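Local coordinates for mitogen-activated protein kinase, putative (Map kinase-like protein) (Leishmania major, PDB 3PG1) that probably phosphorylates serine and threonine residues of target proteins using ATP, as a parasite member of the MAP kinase family, at residues 123-136 with 221-233. Residues are numbered along the deposited sequence; the frame is centred on the assembly and turned at random.
Sequences VIHDQRIVISPQHI and GCVMAEMFNRKAL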
ATOM      1  N   VAL A 123       4.288  13.860   7.299  1.00 43.86           N
ATOM      2  CA  VAL A 123       4.460  13.978   8.754  1.00 44.36           C
ATOM      3  C   VAL A 123       5.941  13.796   9.152  1.00 45.86           C
ATOM      4  O   VAL A 123       6.513  14.687   9.805  1.00 47.08           O
ATOM      5  CB  VAL A 123       3.489  13.043   9.512  1.00 46.71           C
ATOM      6  CG1 VAL A 123       3.835  12.949  10.995  1.00 46.54           C
ATOM      7  CG2 VAL A 123       2.053  13.504   9.321  1.00 48.04           C
ATOM      8  N   ILE A 124       6.573  12.704   8.669  1.00 39.65           N
ATOM      9  CA  ILE A 124       7.995  12.417   8.933  1.00 38.59           C
ATOM     10  C   ILE A 124       8.898  13.579   8.497  1.00 45.67           C
ATOM     11  O   ILE A 124       9.821  13.939   9.221  1.00 46.73           O
ATOM     12  CB  ILE A 124       8.470  11.060   8.314  1.00 39.02           C
ATOM     13  CG1 ILE A 124       7.823   9.837   9.062  1.00 36.82           C
ATOM     14  CG2 ILE A 124      10.034  10.937   8.325  1.00 37.79           C
ATOM     15  CD1 ILE A 124       7.885   8.498   8.219  1.00 35.75           C
ATOM     16  N   HIS A 125       8.643  14.140   7.321  1.00 44.44           N
ATOM     17  CA  HIS A 125       9.508  15.172   6.781  1.00 49.92           C
ATOM     18  C   HIS A 125       9.269  16.593   7.266  1.00 57.12           C
ATOM     19  O   HIS A 125      10.117  17.464   7.062  1.00 58.78           O
ATOM     20  CB  HIS A 125       9.665  15.003   5.271  1.00 52.91           C
ATOM     21  CG  HIS A 125      10.390  13.729   4.944  1.00 56.24           C
ATOM     22  ND1 HIS A 125       9.713  12.507   4.837  1.00 57.18           N
ATOM     23  CD2 HIS A 125      11.719  13.503   4.809  1.00 59.58           C
ATOM     24  CE1 HIS A 125      10.650  11.599   4.605  1.00 56.58           C
ATOM     25  NE2 HIS A 125      11.873  12.150   4.576  1.00 58.37           N
ATOM     26  N   ASP A 126       8.164  16.807   7.995  1.00 53.83           N
ATOM     27  CA  ASP A 126       7.849  18.099   8.575  1.00 55.33           C
ATOM     28  C   ASP A 126       8.603  18.235   9.897  1.00 61.42           C
ATOM     29  O   ASP A 126       8.181  17.697  10.916  1.00 56.96           O
ATOM     30  CB  ASP A 126       6.329  18.277   8.774  1.00 56.70           C
ATOM     31  CG  ASP A 126       5.883  19.723   8.997  1.00 67.59           C
ATOM     32  OD1 ASP A 126       4.653  19.967   9.046  1.00 67.29           O
ATOM     33  OD2 ASP A 126       6.758  20.610   9.088  1.00 72.16           O
ATOM     34  N   GLN A 127       9.719  18.986   9.860  1.00 65.09           N
ATOM     35  CA  GLN A 127      10.601  19.332  10.987  1.00 67.36           C
ATOM     36  C   GLN A 127       9.858  20.026  12.145  1.00 72.10           C
ATOM     37  O   GLN A 127      10.320  19.963  13.287  1.00 72.60           O
ATOM     38  CB  GLN A 127      11.747  20.248  10.512  1.00 71.06           C
ATOM     39  CG  GLN A 127      12.756  19.573   9.574  1.00 84.48           C
ATOM     40  CD  GLN A 127      14.118  20.242   9.573  1.00107.22           C
ATOM     41  OE1 GLN A 127      15.155  19.573   9.475  1.00103.08           O
ATOM     42  NE2 GLN A 127      14.162  21.573   9.665  1.00 99.21           N
ATOM     43  N   ARG A 128       8.714  20.676  11.855  1.00 68.52           N
ATOM     44  CA  ARG A 128       7.909  21.371  12.869  1.00 69.42           C
ATOM     45  C   ARG A 128       7.070  20.383  13.683  1.00 70.89           C
ATOM     46  O   ARG A 128       6.554  20.753  14.742  1.00 71.32           O
ATOM     47  CB  ARG A 128       6.994  22.444  12.239  1.00 72.49           C
ATOM     48  CG  ARG A 128       7.560  23.211  11.030  1.00 84.58           C
ATOM     49  CD  ARG A 128       6.482  23.917  10.206  1.00100.98           C
ATOM     50  NE  ARG A 128       5.334  23.060   9.890  1.00112.43           N
ATOM     51  CZ  ARG A 128       4.153  23.118  10.501  1.00129.97           C
ATOM     52  NH1 ARG A 128       3.943  24.009  11.466  1.00120.47           N
ATOM     53  NH2 ARG A 128       3.179  22.285  10.164  1.00116.93           N
ATOM     54  N   ILE A 129       6.922  19.125  13.184  1.00 63.81           N
ATOM     55  CA  ILE A 129       6.130  18.088  13.833  1.00 61.47           C
ATOM     56  C   ILE A 129       7.012  17.203  14.715  1.00 61.39           C
ATOM     57  O   ILE A 129       8.030  16.678  14.266  1.00 59.47           O
ATOM     58  CB  ILE A 129       5.292  17.264  12.798  1.00 63.75           C
ATOM     59  CG1 ILE A 129       4.244  18.159  12.069  1.00 65.92           C
ATOM     60  CG2 ILE A 129       4.630  16.021  13.446  1.00 63.16           C
ATOM     61  CD1 ILE A 129       3.400  17.448  10.910  1.00 66.43           C
ATOM     62  N   VAL A 130       6.607  17.044  15.973  1.00 57.62           N
ATOM     63  CA  VAL A 130       7.264  16.155  16.928  1.00 56.01           C
ATOM     64  C   VAL A 130       6.605  14.775  16.746  1.00 52.71           C
ATOM     65  O   VAL A 130       5.379  14.674  16.786  1.00 50.84           O
ATOM     66  CB  VAL A 130       7.106  16.644  18.404  1.00 62.65           C
ATOM     67  CG1 VAL A 130       7.772  15.677  19.390  1.00 61.38           C
ATOM     68  CG2 VAL A 130       7.638  18.066  18.592  1.00 65.24           C
ATOM     69  N   ILE A 131       7.413  13.729  16.516  1.00 46.23           N
ATOM     70  CA  ILE A 131       6.914  12.367  16.455  1.00 42.77           C
ATOM     71  C   ILE A 131       7.473  11.667  17.683  1.00 45.30           C
ATOM     72  O   ILE A 131       8.596  11.164  17.669  1.00 47.11           O
ATOM     73  CB  ILE A 131       7.136  11.568  15.133  1.00 43.19           C
ATOM     74  CG1 ILE A 131       6.829  12.425  13.886  1.00 44.06           C
ATOM     75  CG2 ILE A 131       6.240  10.313  15.186  1.00 40.74           C
ATOM     76  CD1 ILE A 131       7.123  11.716  12.516  1.00 46.48           C
ATOM     77  N   SER A 132       6.702  11.669  18.744  1.00 40.18           N
ATOM     78  CA  SER A 132       7.105  11.095  20.022  1.00 39.90           C
ATOM     79  C   SER A 132       7.126   9.546  20.007  1.00 43.54           C
ATOM     80  O   SER A 132       6.470   8.946  19.150  1.00 40.42           O
ATOM     81  CB  SER A 132       6.180  11.614  21.123  1.00 42.44           C
ATOM     82  OG  SER A 132       4.979  10.856  21.172  1.00 45.06           O
ATOM     83  N   PRO A 133       7.840   8.879  20.961  1.00 43.59           N
ATOM     84  CA  PRO A 133       7.781   7.403  21.017  1.00 41.46           C
ATOM     85  C   PRO A 133       6.339   6.895  21.204  1.00 41.48           C
ATOM     86  O   PRO A 133       6.022   5.836  20.686  1.00 37.94           O
ATOM     87  CB  PRO A 133       8.646   7.029  22.230  1.00 44.82           C
ATOM     88  CG  PRO A 133       9.391   8.263  22.618  1.00 51.49           C
ATOM     89  CD  PRO A 133       8.659   9.445  22.066  1.00 47.85           C
ATOM     90  N   GLN A 134       5.462   7.653  21.899  1.00 38.05           N
ATOM     91  CA  GLN A 134       4.052   7.244  22.064  1.00 37.15           C
ATOM     92  C   GLN A 134       3.333   7.272  20.703  1.00 39.75           C
ATOM     93  O   GLN A 134       2.544   6.377  20.418  1.00 37.62           O
ATOM     94  CB  GLN A 134       3.303   8.130  23.099  1.00 39.17           C
ATOM     95  CG  GLN A 134       3.767   7.912  24.547  1.00 58.81           C
ATOM     96  CD  GLN A 134       5.120   8.529  24.928  1.00 78.68           C
ATOM     97  OE1 GLN A 134       5.719   9.354  24.206  1.00 63.67           O
ATOM     98  NE2 GLN A 134       5.634   8.131  26.089  1.00 75.85           N
ATOM     99  N   HIS A 135       3.627   8.286  19.865  1.00 38.05           N
ATOM    100  CA  HIS A 135       3.017   8.409  18.536  1.00 38.57           C
ATOM    101  C   HIS A 135       3.494   7.254  17.678  1.00 36.75           C
ATOM    102  O   HIS A 135       2.698   6.669  16.938  1.00 35.74           O
ATOM    103  CB  HIS A 135       3.413   9.733  17.841  1.00 41.53           C
ATOM    104  CG  HIS A 135       2.774  10.959  18.394  1.00 48.81           C
ATOM    105  ND1 HIS A 135       3.515  12.117  18.625  1.00 53.41           N
ATOM    106  CD2 HIS A 135       1.493  11.177  18.767  1.00 52.07           C
ATOM    107  CE1 HIS A 135       2.662  12.996  19.110  1.00 54.46           C
ATOM    108  NE2 HIS A 135       1.430  12.477  19.216  1.00 54.37           N
ATOM    109  N   ILE A 136       4.801   6.923  17.764  1.00 33.53           N
ATOM    110  CA  ILE A 136       5.385   5.816  16.949  1.00 29.94           C
ATOM    111  C   ILE A 136       4.721   4.486  17.285  1.00 30.76           C
ATOM    112  O   ILE A 136       4.449   3.696  16.378  1.00 30.14           O
ATOM    113  CB  ILE A 136       6.941   5.734  17.034  1.00 31.37           C
ATOM    114  CG1 ILE A 136       7.574   7.071  16.555  1.00 31.48           C
ATOM    115  CG2 ILE A 136       7.512   4.510  16.204  1.00 29.65           C
ATOM    116  CD1 ILE A 136       9.079   7.282  16.867  1.00 34.97           C
ATOM    117  N   GLY A 221       9.212  -2.367   9.078  1.00 22.19           N
ATOM    118  CA  GLY A 221      10.407  -2.157   9.899  1.00 22.49           C
ATOM    119  C   GLY A 221      11.170  -0.924   9.424  1.00 26.12           C
ATOM    120  O   GLY A 221      11.659  -0.151  10.243  1.00 23.69           O
ATOM    121  N   CYS A 222      11.252  -0.724   8.092  1.00 23.29           N
ATOM    122  CA  CYS A 222      11.895   0.463   7.503  1.00 25.12           C
ATOM    123  C   CYS A 222      11.116   1.703   7.928  1.00 29.20           C
ATOM    124  O   CYS A 222      11.717   2.685   8.311  1.00 27.32           O
ATOM    125  CB  CYS A 222      11.948   0.350   5.980  1.00 24.91           C
ATOM    126  SG  CYS A 222      13.150  -0.870   5.389  1.00 26.82           S
ATOM    127  N   VAL A 223       9.777   1.642   7.865  1.00 28.68           N
ATOM    128  CA  VAL A 223       8.914   2.769   8.263  1.00 28.79           C
ATOM    129  C   VAL A 223       9.097   3.089   9.748  1.00 31.55           C
ATOM    130  O   VAL A 223       9.284   4.253  10.100  1.00 30.38           O
ATOM    131  CB  VAL A 223       7.430   2.526   7.878  1.00 31.52           C
ATOM    132  CG1 VAL A 223       6.491   3.568   8.541  1.00 30.68           C
ATOM    133  CG2 VAL A 223       7.266   2.546   6.355  1.00 31.24           C
ATOM    134  N   MET A 224       9.140   2.046  10.595  1.00 28.32           N
ATOM    135  CA  MET A 224       9.321   2.207  12.049  1.00 25.97           C
ATOM    136  C   MET A 224      10.643   2.960  12.347  1.00 30.31           C
ATOM    137  O   MET A 224      10.612   3.971  13.033  1.00 28.36           O
ATOM    138  CB  MET A 224       9.311   0.843  12.741  1.00 26.05           C
ATOM    139  CG  MET A 224       9.332   0.973  14.247  1.00 26.97           C
ATOM    140  SD  MET A 224       8.850  -0.528  15.090  1.00 27.97           S
ATOM    141  CE  MET A 224       9.345  -0.075  16.796  1.00 25.30           C
ATOM    142  N   ALA A 225      11.781   2.470  11.826  1.00 28.85           N
ATOM    143  CA  ALA A 225      13.107   3.129  12.012  1.00 31.05           C
ATOM    144  C   ALA A 225      13.094   4.576  11.498  1.00 32.51           C
ATOM    145  O   ALA A 225      13.659   5.491  12.123  1.00 32.97           O
ATOM    146  CB  ALA A 225      14.196   2.324  11.292  1.00 30.99           C
ATOM    147  N   GLU A 226      12.380   4.802  10.401  1.00 28.89           N
ATOM    148  CA  GLU A 226      12.302   6.120   9.799  1.00 31.32           C
ATOM    149  C   GLU A 226      11.546   7.105  10.681  1.00 36.19           C
ATOM    150  O   GLU A 226      11.882   8.284  10.690  1.00 35.83           O
ATOM    151  CB  GLU A 226      11.664   6.051   8.414  1.00 32.44           C
ATOM    152  CG  GLU A 226      11.765   7.373   7.641  1.00 36.12           C
ATOM    153  CD  GLU A 226      11.328   7.280   6.193  1.00 43.91           C
ATOM    154  OE1 GLU A 226      11.323   6.166   5.615  1.00 36.92           O
ATOM    155  OE2 GLU A 226      10.946   8.329   5.642  1.00 37.74           O
ATOM    156  N   MET A 227      10.533   6.636  11.424  1.00 31.11           N
ATOM    157  CA  MET A 227       9.798   7.559  12.294  1.00 31.73           C
ATOM    158  C   MET A 227      10.682   7.989  13.459  1.00 36.63           C
ATOM    159  O   MET A 227      10.509   9.090  13.965  1.00 38.02           O
ATOM    160  CB  MET A 227       8.498   6.906  12.814  1.00 32.47           C
ATOM    161  CG  MET A 227       7.362   6.969  11.808  1.00 35.08           C
ATOM    162  SD  MET A 227       5.755   6.487  12.489  1.00 37.16           S
ATOM    163  CE  MET A 227       5.967   4.790  12.527  1.00 30.54           C
ATOM    164  N   PHE A 228      11.582   7.104  13.926  1.00 32.56           N
ATOM    165  CA  PHE A 228      12.502   7.468  15.014  1.00 32.75           C
ATOM    166  C   PHE A 228      13.578   8.429  14.478  1.00 39.46           C
ATOM    167  O   PHE A 228      13.856   9.470  15.088  1.00 37.70           O
ATOM    168  CB  PHE A 228      13.206   6.232  15.595  1.00 32.50           C
ATOM    169  CG  PHE A 228      12.388   5.425  16.571  1.00 32.31           C
ATOM    170  CD1 PHE A 228      12.247   5.839  17.894  1.00 33.52           C
ATOM    171  CD2 PHE A 228      11.764   4.238  16.168  1.00 29.90           C
ATOM    172  CE1 PHE A 228      11.450   5.116  18.789  1.00 33.12           C
ATOM    173  CE2 PHE A 228      10.989   3.497  17.067  1.00 31.03           C
ATOM    174  CZ  PHE A 228      10.856   3.929  18.381  1.00 30.71           C
ATOM    175  N   ASN A 229      14.194   8.044  13.347  1.00 38.10           N
ATOM    176  CA  ASN A 229      15.295   8.772  12.715  1.00 38.09           C
ATOM    177  C   ASN A 229      14.911  10.025  11.959  1.00 42.87           C
ATOM    178  O   ASN A 229      15.767  10.904  11.797  1.00 42.64           O
ATOM    179  CB  ASN A 229      16.133   7.827  11.841  1.00 37.78           C
ATOM    180  CG  ASN A 229      16.863   6.769  12.642  1.00 47.79           C
ATOM    181  OD1 ASN A 229      16.834   6.775  13.867  1.00 36.54           O
ATOM    182  ND2 ASN A 229      17.482   5.791  11.978  1.00 38.48           N
ATOM    183  N   ARG A 230      13.659  10.106  11.462  1.00 38.33           N
ATOM    184  CA  ARG A 230      13.147  11.233  10.657  1.00 40.42           C
ATOM    185  C   ARG A 230      13.883  11.269   9.301  1.00 45.69           C
ATOM    186  O   ARG A 230      13.923  12.295   8.638  1.00 45.32           O
ATOM    187  CB  ARG A 230      13.227  12.599  11.412  1.00 43.15           C
ATOM    188  CG  ARG A 230      12.484  12.601  12.751  1.00 48.95           C
ATOM    189  CD  ARG A 230      11.011  12.231  12.610  1.00 43.37           C
ATOM    190  NE  ARG A 230      10.228  13.276  11.932  1.00 48.62           N
ATOM    191  CZ  ARG A 230       9.657  14.313  12.542  1.00 55.28           C
ATOM    192  NH1 ARG A 230       8.944  15.182  11.851  1.00 47.36           N
ATOM    193  NH2 ARG A 230       9.807  14.488  13.848  1.00 42.66           N
ATOM    194  N   LYS A 231      14.440  10.112   8.895  1.00 41.05           N
ATOM    195  CA  LYS A 231      15.211   9.942   7.669  1.00 39.74           C
ATOM    196  C   LYS A 231      15.116   8.469   7.299  1.00 39.16           C
ATOM    197  O   LYS A 231      15.189   7.618   8.198  1.00 37.04           O
ATOM    198  CB  LYS A 231      16.668  10.358   7.928  1.00 44.03           C
ATOM    199  CG  LYS A 231      17.564  10.354   6.703  1.00 57.21           C
ATOM    200  CD  LYS A 231      18.790  11.255   6.892  1.00 73.67           C
ATOM    201  CE  LYS A 231      19.903  10.670   7.733  1.00 86.12           C
ATOM    202  NZ  LYS A 231      21.071  11.595   7.791  1.00 98.06           N
ATOM    203  N   ALA A 232      14.941   8.156   5.998  1.00 34.89           N
ATOM    204  CA  ALA A 232      14.839   6.744   5.591  1.00 33.68           C
ATOM    205  C   ALA A 232      16.109   6.002   5.970  1.00 36.33           C
ATOM    206  O   ALA A 232      17.203   6.580   6.005  1.00 36.33           O
ATOM    207  CB  ALA A 232      14.513   6.600   4.107  1.00 33.67           C
ATOM    208  N   LEU A 233      15.931   4.765   6.353  1.00 31.84           N
ATOM    209  CA  LEU A 233      16.975   3.897   6.859  1.00 31.77           C
ATOM    210  C   LEU A 233      17.996   3.442   5.807  1.00 32.62           C
ATOM    211  O   LEU A 233      19.181   3.458   6.088  1.00 32.70           O
ATOM    212  CB  LEU A 233      16.300   2.665   7.516  1.00 31.04           C
ATOM    213  CG  LEU A 233      17.211   1.689   8.214  1.00 35.99           C
ATOM    214  CD1 LEU A 233      18.064   2.404   9.237  1.00 37.92           C
ATOM    215  CD2 LEU A 233      16.393   0.583   8.877  1.00 34.60           C
TER
HETATM  216  O   HOH W   1      10.939  10.557  16.294  1.00 35.51           O
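Arg230, just past the end of helix 214-229, reaches into the bend between helices 120-125 and 133-152 and illustrates how one guanidinium can tie down a bend through main-chain carbonyls. Bent at chi2 and chi3 (-57° and -70°), its chain curls back toward Ile124. Arg230 NE donates to Ile124 O at 2.8 Å, in the carbonyl plane and on a lone pair, while NH1 reaches the same oxygen from above that plane. NH1 is shared: together with NH2 it grips Ile129 O end-on, the bond from Arg230 NH2 to Ile129 O being 2.9 Å long. Both oxygens lie near the guanidinium plane, which fixes the group's rotation between the end of helix 120-125 and the last residue of the type I turn Asp126-Ile129; Ile131 CD1 then packs on one face, 3.5 Å from Arg230 NE.

Apolar packing surrounds this polar grip. Ile124 crosses Met227 at about a right angle, Ile124 CD1 lying 3.9 Å from Met227 CG, and its CG2 branch rests near the carboxylate of Glu226, whose other oxygen is hydrogen-bonded to the Tyr199 hydroxyl. Ile136 slides antiparallel past Met227 and sets CD1 over the face of Phe228, a CH-pi contact 3.7 Å from the ring centroid and 14° off its normal. A water bridges Ile131 O and Met227 O, joining loop to helix end. Helix 133-152 itself starts with a capping box of Ser132 and His135.

The whole is characteristic of the helical C-lobe of the protein kinase fold, where the αD-αE connection packs against the C-terminal end of the αF helix.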